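Side-chain contacts in polar amino acid ABC uptake transporter substrate binding protein (Streptococcus thermophilus LMG 18311, PDB 3HV1), which probably binds polar amino acids outside the cell and hands them to an ABC transporter for uptake: residues Tyr88-Glu93 with Ala98-Pro103; Val159-Ser162 with Gln166-Ile169; Gly178-Arg183 with Ala204-Glu209. All coordinates share one frame; numbering follows the deposited sequence.

Interaction 1: residues Tyr88-Glu93 with Ala98-Pro103; sequences YSVTDE and ADFTEP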
loop_
_atom_site.group_PDB
_atom_site.type_symbol
_atom_site.label_atom_id
_atom_site.label_comp_id
_atom_site.label_asym_id
_atom_site.label_seq_id
_atom_site.Cartn_x
_atom_site.Cartn_y
_atom_site.Cartn_z
ATOM N N TYR A 88 -6.747 -14.566 -1.172
ATOM C CA TYR A 88 -6.696 -14.205 0.240
ATOM C C TYR A 88 -6.444 -12.699 0.342
ATOM O O TYR A 88 -5.970 -12.085 -0.607
ATOM C CB TYR A 88 -5.555 -14.992 0.895
ATOM C CG TYR A 88 -5.550 -15.034 2.409
ATOM C CD1 TYR A 88 -6.694 -15.375 3.125
ATOM C CD2 TYR A 88 -4.374 -14.807 3.121
ATOM C CE1 TYR A 88 -6.666 -15.498 4.523
ATOM C CE2 TYR A 88 -4.334 -14.929 4.513
ATOM C CZ TYR A 88 -5.485 -15.276 5.203
ATOM O OH TYR A 88 -5.441 -15.429 6.570
ATOM N N SER A 89 -6.757 -12.094 1.482
ATOM C CA SER A 89 -6.530 -10.654 1.640
ATOM C C SER A 89 -6.303 -10.245 3.092
ATOM O O SER A 89 -6.585 -11.004 4.017
ATOM C CB SER A 89 -7.712 -9.867 1.070
ATOM O OG SER A 89 -8.903 -10.187 1.756
ATOM N N VAL A 90 -5.800 -9.031 3.283
ATOM C CA VAL A 90 -5.526 -8.530 4.624
ATOM C C VAL A 90 -6.773 -8.092 5.385
ATOM O O VAL A 90 -7.705 -7.527 4.811
ATOM C CB VAL A 90 -4.546 -7.325 4.581
ATOM C CG1 VAL A 90 -4.308 -6.778 5.988
ATOM C CG2 VAL A 90 -3.229 -7.751 3.959
ATOM N N THR A 91 -6.776 -8.387 6.682
ATOM C CA THR A 91 -7.835 -7.997 7.608
ATOM C C THR A 91 -7.091 -7.957 8.927
ATOM O O THR A 91 -6.094 -8.656 9.088
ATOM C CB THR A 91 -8.974 -9.036 7.735
ATOM O OG1 THR A 91 -8.474 -10.224 8.360
ATOM C CG2 THR A 91 -9.564 -9.373 6.373
ATOM N N ASP A 92 -7.548 -7.132 9.863
ATOM C CA ASP A 92 -6.880 -7.045 11.152
ATOM C C ASP A 92 -6.879 -8.395 11.859
ATOM O O ASP A 92 -5.929 -8.733 12.558
ATOM C CB ASP A 92 -7.561 -5.999 12.042
ATOM C CG ASP A 92 -7.348 -4.581 11.543
ATOM O OD1 ASP A 92 -6.176 -4.196 11.319
ATOM O OD2 ASP A 92 -8.349 -3.851 11.379
ATOM N N GLU A 93 -7.947 -9.162 11.670
ATOM C CA GLU A 93 -8.062 -10.476 12.294
ATOM C C GLU A 93 -6.998 -11.405 11.724
ATOM O O GLU A 93 -6.279 -12.075 12.462
ATOM C CB GLU A 93 -9.455 -11.066 12.036
ATOM C CG GLU A 93 -9.772 -12.324 12.841
ATOM C CD GLU A 93 -11.163 -12.873 12.558
ATOM O OE1 GLU A 93 -12.149 -12.119 12.697
ATOM O OE2 GLU A 93 -11.273 -14.065 12.204
ATOM N N ALA A 98 -1.059 -13.896 10.599
ATOM C CA ALA A 98 -0.065 -13.956 9.534
ATOM C C ALA A 98 0.454 -12.631 9.003
ATOM O O ALA A 98 -0.091 -11.569 9.289
ATOM C CB ALA A 98 -0.625 -14.781 8.372
ATOM N N ASP A 99 1.529 -12.724 8.227
ATOM C CA ASP A 99 2.151 -11.576 7.581
ATOM C C ASP A 99 1.819 -11.692 6.096
ATOM O O ASP A 99 1.773 -12.794 5.551
ATOM C CB ASP A 99 3.663 -11.587 7.794
ATOM C CG ASP A 99 4.075 -10.891 9.082
ATOM O OD1 ASP A 99 3.181 -10.386 9.798
ATOM O OD2 ASP A 99 5.293 -10.841 9.369
ATOM N N PHE A 100 1.600 -10.556 5.447
ATOM C CA PHE A 100 1.210 -10.532 4.040
ATOM C C PHE A 100 2.217 -9.985 3.053
ATOM O O PHE A 100 3.023 -9.117 3.382
ATOM C CB PHE A 100 -0.067 -9.704 3.886
ATOM C CG PHE A 100 -1.292 -10.370 4.425
ATOM C CD1 PHE A 100 -2.092 -11.145 3.594
ATOM C CD2 PHE A 100 -1.648 -10.225 5.762
ATOM C CE1 PHE A 100 -3.230 -11.764 4.079
ATOM C CE2 PHE A 100 -2.787 -10.842 6.262
ATOM C CZ PHE A 100 -3.579 -11.613 5.420
ATOM N N THR A 101 2.154 -10.497 1.827
ATOM C CA THR A 101 3.009 -9.990 0.770
ATOM C C THR A 101 2.255 -8.741 0.343
ATOM O O THR A 101 1.170 -8.451 0.858
ATOM C CB THR A 101 3.029 -10.888 -0.478
ATOM O OG1 THR A 101 1.683 -11.039 -0.966
ATOM C CG2 THR A 101 3.637 -12.247 -0.177
ATOM N N GLU A 102 2.840 -8.012 -0.596
ATOM C CA GLU A 102 2.200 -6.836 -1.164
ATOM C C GLU A 102 1.038 -7.397 -1.985
ATOM O O GLU A 102 1.042 -8.579 -2.333
ATOM C CB GLU A 102 3.178 -6.109 -2.091
ATOM C CG GLU A 102 4.369 -5.515 -1.375
ATOM C CD GLU A 102 3.949 -4.606 -0.242
ATOM O OE1 GLU A 102 3.049 -3.768 -0.469
ATOM O OE2 GLU A 102 4.517 -4.725 0.871
ATOM N N PRO A 103 0.018 -6.574 -2.287
ATOM C CA PRO A 103 -1.109 -7.088 -3.078
ATOM C C PRO A 103 -0.722 -7.281 -4.540
ATOM O O PRO A 103 0.007 -6.463 -5.092
ATOM C CB PRO A 103 -2.173 -6.009 -2.897
ATOM C CG PRO A 103 -1.343 -4.747 -2.751
ATOM C CD PRO A 103 -0.250 -5.202 -1.810
#
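Phe100 reaches across to Tyr88, Ser89 and Val90, and its ring lies between two of their side chains. Its CB starts next to the valine, with Val90 CG2 at 3.7 Å. At the next atom the fit becomes closer: Val90 CG2 is 3.3 Å from Phe100 CG. This methyl sits over one face, shifted from the ring middle toward the CG end. Its distance to the centroid of the Phe100 ring is 3.5 Å, a CH-pi contact. Val90 CG2 stands anti to its own carbonyl carbon, and Val90 CG1 anti to the backbone N (chi1 178°), which presents CG2 to the ring. Farther out, Phe100 CE1 meets Tyr88 CE2 at 3.4 Å. The tyrosine lies on the side of the ring plane away from Val90. The two ring planes are inclined by only 27°, but the rings are slid apart with centroids 5.3 Å from each other, so overlap is slight. The two side chains run nearly at right angles. At the tip, Phe100 CZ is 3.4 Å from Ser89 O, which lies on the valine side of the ring plane. That carbonyl oxygen also accepts a hydrogen bond from Arg94 NH1, and Tyr88 OH bonds to Glu73 OE2. The polar ends around this apolar contact are therefore tied down by residues beyond it.

Thr91 is the N-cap of helix 92-95, and its OG1 accepts from Arg94 N. Arg94 and Lys95 of that helix also touch the Phe100 ring. The short strand 99-100 pairs antiparallel with strand 209-215, whose Ala212 meets Phe100. Thr101 turns to helix 220-236. The contact thus closes the short helical connection between Tyr88 and strand 99-100 against the mixed sheet.

Interaction 2: residues Val159-Ser162 with Gln166-Ile169; sequences VQYS and QALI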
loop_
_atom_site.group_PDB
_atom_site.type_symbol
_atom_site.label_atom_id
_atom_site.label_comp_id
_atom_site.label_asym_id
_atom_site.label_seq_id
_atom_site.Cartn_x
_atom_site.Cartn_y
_atom_site.Cartn_z
ATOM N N VAL A 159 -32.216 -6.679 -10.929
ATOM C CA VAL A 159 -32.786 -7.967 -11.261
ATOM C C VAL A 159 -31.763 -9.002 -10.804
ATOM O O VAL A 159 -30.612 -8.999 -11.256
ATOM C CB VAL A 159 -33.017 -8.088 -12.775
ATOM C CG1 VAL A 159 -33.720 -9.396 -13.099
ATOM C CG2 VAL A 159 -33.835 -6.911 -13.263
ATOM N N GLN A 160 -32.174 -9.878 -9.894
ATOM C CA GLN A 160 -31.267 -10.896 -9.385
ATOM C C GLN A 160 -31.262 -12.152 -10.242
ATOM O O GLN A 160 -32.296 -12.574 -10.758
ATOM C CB GLN A 160 -31.622 -11.254 -7.940
ATOM C CG GLN A 160 -31.393 -10.123 -6.956
ATOM C CD GLN A 160 -31.562 -10.568 -5.519
ATOM O OE1 GLN A 160 -30.885 -11.490 -5.056
ATOM N NE2 GLN A 160 -32.470 -9.913 -4.800
ATOM N N TYR A 161 -30.081 -12.740 -10.389
ATOM C CA TYR A 161 -29.913 -13.949 -11.173
ATOM C C TYR A 161 -29.204 -14.980 -10.317
ATOM O O TYR A 161 -28.328 -14.640 -9.527
ATOM C CB TYR A 161 -29.093 -13.645 -12.425
ATOM C CG TYR A 161 -29.849 -12.830 -13.449
ATOM C CD1 TYR A 161 -30.511 -13.451 -14.506
ATOM C CD2 TYR A 161 -29.907 -11.439 -13.359
ATOM C CE1 TYR A 161 -31.214 -12.708 -15.454
ATOM C CE2 TYR A 161 -30.608 -10.682 -14.300
ATOM C CZ TYR A 161 -31.256 -11.323 -15.347
ATOM O OH TYR A 161 -31.933 -10.586 -16.296
ATOM N N SER A 162 -29.587 -16.240 -10.476
ATOM C CA SER A 162 -28.984 -17.316 -9.701
ATOM C C SER A 162 -27.572 -17.612 -10.181
ATOM O O SER A 162 -26.664 -17.825 -9.375
ATOM C CB SER A 162 -29.837 -18.581 -9.800
ATOM O OG SER A 162 -31.130 -18.364 -9.259
ATOM N N GLN A 166 -27.022 -17.145 -16.693
ATOM C CA GLN A 166 -28.353 -16.620 -16.984
ATOM C C GLN A 166 -28.261 -15.107 -17.141
ATOM O O GLN A 166 -28.857 -14.528 -18.044
ATOM C CB GLN A 166 -29.328 -16.915 -15.842
ATOM C CG GLN A 166 -29.356 -18.346 -15.356
ATOM C CD GLN A 166 -30.199 -18.494 -14.103
ATOM O OE1 GLN A 166 -30.146 -17.646 -13.204
ATOM N NE2 GLN A 166 -30.977 -19.571 -14.031
ATOM N N ALA A 167 -27.525 -14.475 -16.233
ATOM C CA ALA A 167 -27.360 -13.029 -16.258
ATOM C C ALA A 167 -26.803 -12.573 -17.613
ATOM O O ALA A 167 -27.328 -11.644 -18.225
ATOM C CB ALA A 167 -26.429 -12.596 -15.128
ATOM N N LEU A 168 -25.752 -13.240 -18.081
ATOM C CA LEU A 168 -25.142 -12.885 -19.362
ATOM C C LEU A 168 -26.123 -13.107 -20.516
ATOM O O LEU A 168 -26.217 -12.289 -21.425
ATOM C CB LEU A 168 -23.877 -13.712 -19.595
ATOM C CG LEU A 168 -23.043 -13.302 -20.815
ATOM C CD1 LEU A 168 -22.562 -11.873 -20.623
ATOM C CD2 LEU A 168 -21.858 -14.243 -20.990
ATOM N N ILE A 169 -26.855 -14.218 -20.485
ATOM C CA ILE A 169 -27.827 -14.488 -21.539
ATOM C C ILE A 169 -28.735 -13.277 -21.689
ATOM O O ILE A 169 -28.957 -12.789 -22.792
ATOM C CB ILE A 169 -28.683 -15.739 -21.210
ATOM C CG1 ILE A 169 -27.828 -16.999 -21.365
ATOM C CG2 ILE A 169 -29.908 -15.796 -22.126
ATOM C CD1 ILE A 169 -28.512 -18.282 -20.942
#
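Tyr161 lays its ring against Ala167, where the chain passes from strand 158-161 to helix 164-173. The strand holds its place by backbone bonds: Val159 pairs with Leu130 and Ala132, and Tyr161 with Ala132 and Ala134. At Tyr161 the CB already touches Ala167 CB, at 3.9 Å. The ring then runs under the helix backbone. Ala167 CA stands over one face, 3.8 Å from the centroid of the Tyr161 ring and 19° off its normal, in a CH-pi contact. It is offset toward the rim. Tyr161 CD1 also comes within 3.6 Å of Ala167 N, and Tyr161 CG within 3.8 Å of Ala167 CB. The phenol end is fixed by the helix as well, because Tyr161 OH hydrogen-bonds to Asp170 OD2.

Ser162 follows with a polar contact. Its backbone N donates to Gln166 OE1 at 3.1 Å, but the bond is weak, bent to 129° at the hydrogen. Gln166 CG lies anti to its own carbonyl carbon (chi1 -49°), and from there the extended chain brings the amide back over the turn. Gln166 OE1 accepts from Thr163 N too, the kind of bond an N3 side chain makes in a capping box.

Strand 158-161, helix 164-173 and strand 178-182 form a beta-alpha-beta crossover, with strand 130-133 parallel to both strands. The chemistry divides by place. An aromatic face against a small alanine lets the helix backbone come close, while one amide oxygen serves two successive N-H groups just before the helix, the one from Ser162 only weakly.

Interaction 3: residues Gly178-Arg183 with Ala204-Glu209; sequences GLLIDR and AGYEGE
Asp182 OD1 and Glu209 OE2 grip one polar atom together: both accept from Asn107 ND2. The two acidic oxygens, Asp182 OD1 and Glu209 OE2, lie 4.6 Å apart across the contact, and the shared amide probably eases their repulsion. Asp182 OD2 has its own donor, Gln109 NE2. This is the two-lobed fold of the solute-binding proteins, at the region where strands 105-114 and 209-215 run between the lobes. Strand 178-182 pairs with strand 105-114, and the loop 204-209 leads into strand 209-215.

The rest of the contact is apolar and buried. Leu180 carries it with both methyls. Its CG is anti to the backbone N (chi1 -174°), which directs the branch at the loop. Tyr206 lies obliquely across this branch. Its ring also packs on Ala141 and Phe142 of helix 137-144, so it bridges strand and helix. From the same loop, Glu207 OE2 accepts from Gln160 N of the second subunit. Both methyls of Leu180 meet the same ring atom. CD2 stops 3.7 Å from Tyr206 CE2 and CD1 comes to 3.9 Å of it, while CD1 also rests 3.6 Å from Ala204 CB.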
loop_
_atom_site.group_PDB
_atom_site.type_symbol
_atom_site.label_atom_id
_atom_site.label_comp_id
_atom_site.label_asym_id
_atom_site.label_seq_id
_atom_site.Cartn_x
_atom_site.Cartn_y
_atom_site.Cartn_z
ATOM N N GLY A 178 -27.260 -3.670 -18.051
ATOM C CA GLY A 178 -25.982 -3.784 -17.383
ATOM C C GLY A 178 -26.005 -4.838 -16.307
ATOM O O GLY A 178 -27.064 -5.175 -15.766
ATOM N N LEU A 179 -24.817 -5.338 -15.987
ATOM C CA LEU A 179 -24.642 -6.374 -14.987
ATOM C C LEU A 179 -23.558 -5.952 -14.005
ATOM O O LEU A 179 -22.489 -5.499 -14.415
ATOM C CB LEU A 179 -24.235 -7.679 -15.684
ATOM C CG LEU A 179 -23.685 -8.831 -14.842
ATOM C CD1 LEU A 179 -24.723 -9.277 -13.825
ATOM C CD2 LEU A 179 -23.310 -9.985 -15.761
ATOM N N LEU A 180 -23.833 -6.096 -12.711
ATOM C CA LEU A 180 -22.866 -5.757 -11.672
ATOM C C LEU A 180 -22.344 -7.100 -11.150
ATOM O O LEU A 180 -23.127 -7.948 -10.732
ATOM C CB LEU A 180 -23.556 -4.969 -10.545
ATOM C CG LEU A 180 -22.684 -4.400 -9.421
ATOM C CD1 LEU A 180 -21.774 -3.327 -9.990
ATOM C CD2 LEU A 180 -23.565 -3.812 -8.313
ATOM N N ILE A 181 -21.031 -7.304 -11.184
ATOM C CA ILE A 181 -20.449 -8.569 -10.740
ATOM C C ILE A 181 -18.970 -8.373 -10.392
ATOM O O ILE A 181 -18.372 -7.376 -10.784
ATOM C CB ILE A 181 -20.580 -9.630 -11.867
ATOM C CG1 ILE A 181 -20.137 -11.005 -11.376
ATOM C CG2 ILE A 181 -19.752 -9.209 -13.069
ATOM C CD1 ILE A 181 -21.091 -11.639 -10.407
ATOM N N ASP A 182 -18.384 -9.314 -9.655
ATOM C CA ASP A 182 -16.972 -9.206 -9.289
ATOM C C ASP A 182 -16.089 -9.196 -10.532
ATOM O O ASP A 182 -16.313 -9.958 -11.465
ATOM C CB ASP A 182 -16.518 -10.388 -8.429
ATOM C CG ASP A 182 -17.132 -10.393 -7.033
ATOM O OD1 ASP A 182 -16.359 -10.520 -6.064
ATOM O OD2 ASP A 182 -18.363 -10.290 -6.907
ATOM N N ARG A 183 -15.066 -8.351 -10.511
ATOM C CA ARG A 183 -14.114 -8.262 -11.607
ATOM C C ARG A 183 -13.576 -9.660 -11.923
ATOM O O ARG A 183 -13.564 -10.066 -13.082
ATOM C CB ARG A 183 -12.958 -7.354 -11.210
ATOM C CG ARG A 183 -11.917 -7.163 -12.292
ATOM C CD ARG A 183 -10.653 -6.556 -11.718
ATOM N NE ARG A 183 -9.719 -6.170 -12.769
ATOM C CZ ARG A 183 -8.510 -5.671 -12.540
ATOM N NH1 ARG A 183 -8.085 -5.499 -11.294
ATOM N NH2 ARG A 183 -7.736 -5.321 -13.557
ATOM N N ALA A 204 -17.065 -0.242 -10.894
ATOM C CA ALA A 204 -18.364 0.278 -10.498
ATOM C C ALA A 204 -18.332 1.487 -9.573
ATOM O O ALA A 204 -19.164 2.388 -9.693
ATOM C CB ALA A 204 -19.184 -0.847 -9.863
ATOM N N GLY A 205 -17.383 1.502 -8.644
ATOM C CA GLY A 205 -17.296 2.608 -7.708
ATOM C C GLY A 205 -17.416 2.142 -6.267
ATOM O O GLY A 205 -17.292 2.939 -5.343
ATOM N N TYR A 206 -17.662 0.852 -6.072
ATOM C CA TYR A 206 -17.786 0.294 -4.732
ATOM C C TYR A 206 -16.407 -0.126 -4.240
ATOM O O TYR A 206 -15.580 -0.607 -5.019
ATOM C CB TYR A 206 -18.712 -0.921 -4.742
ATOM C CG TYR A 206 -20.094 -0.636 -5.282
ATOM C CD1 TYR A 206 -21.041 0.050 -4.518
ATOM C CD2 TYR A 206 -20.456 -1.056 -6.555
ATOM C CE1 TYR A 206 -22.325 0.306 -5.016
ATOM C CE2 TYR A 206 -21.729 -0.807 -7.064
ATOM C CZ TYR A 206 -22.658 -0.128 -6.290
ATOM O OH TYR A 206 -23.914 0.094 -6.791
ATOM N N GLU A 207 -16.164 0.054 -2.946
ATOM C CA GLU A 207 -14.878 -0.300 -2.358
ATOM C C GLU A 207 -14.487 -1.728 -2.711
ATOM O O GLU A 207 -15.301 -2.647 -2.641
ATOM C CB GLU A 207 -14.930 -0.130 -0.834
ATOM C CG GLU A 207 -13.688 -0.624 -0.111
ATOM C CD GLU A 207 -13.676 -0.228 1.357
ATOM O OE1 GLU A 207 -14.770 -0.025 1.925
ATOM O OE2 GLU A 207 -12.577 -0.133 1.939
ATOM N N GLY A 208 -13.227 -1.911 -3.088
ATOM C CA GLY A 208 -12.768 -3.235 -3.450
ATOM C C GLY A 208 -11.901 -3.893 -2.398
ATOM O O GLY A 208 -11.809 -3.430 -1.261
ATOM N N GLU A 209 -11.273 -4.995 -2.792
ATOM C CA GLU A 209 -10.389 -5.741 -1.911
ATOM C C GLU A 209 -9.109 -6.022 -2.688
ATOM O O GLU A 209 -9.126 -6.078 -3.922
ATOM C CB GLU A 209 -11.055 -7.056 -1.495
ATOM C CG GLU A 209 -11.237 -8.050 -2.622
ATOM C CD GLU A 209 -12.162 -9.196 -2.250
ATOM O OE1 GLU A 209 -12.105 -9.664 -1.097
ATOM O OE2 GLU A 209 -12.937 -9.641 -3.120
#

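Overall arrangement
All three contacts reach the same mixed sheet, but they lie in different parts of the two-lobed molecule. Interaction 1 belongs to one lobe. Interaction 2 lies in the other, with centres 33 Å apart and the chain's centre between them. Interaction 3 comes between the two in space, its centre 21 Å from that of interaction 1 and 15 Å from that of interaction 2. It touches interaction 2 directly, where Ala167 CB meets Leu179 CD1 at 4.0 Å. It approaches interaction 1 to about 4 Å between nearest atoms without touching it. As in other solute-binding proteins of this family, the amino acid probably binds in the cleft between the lobes.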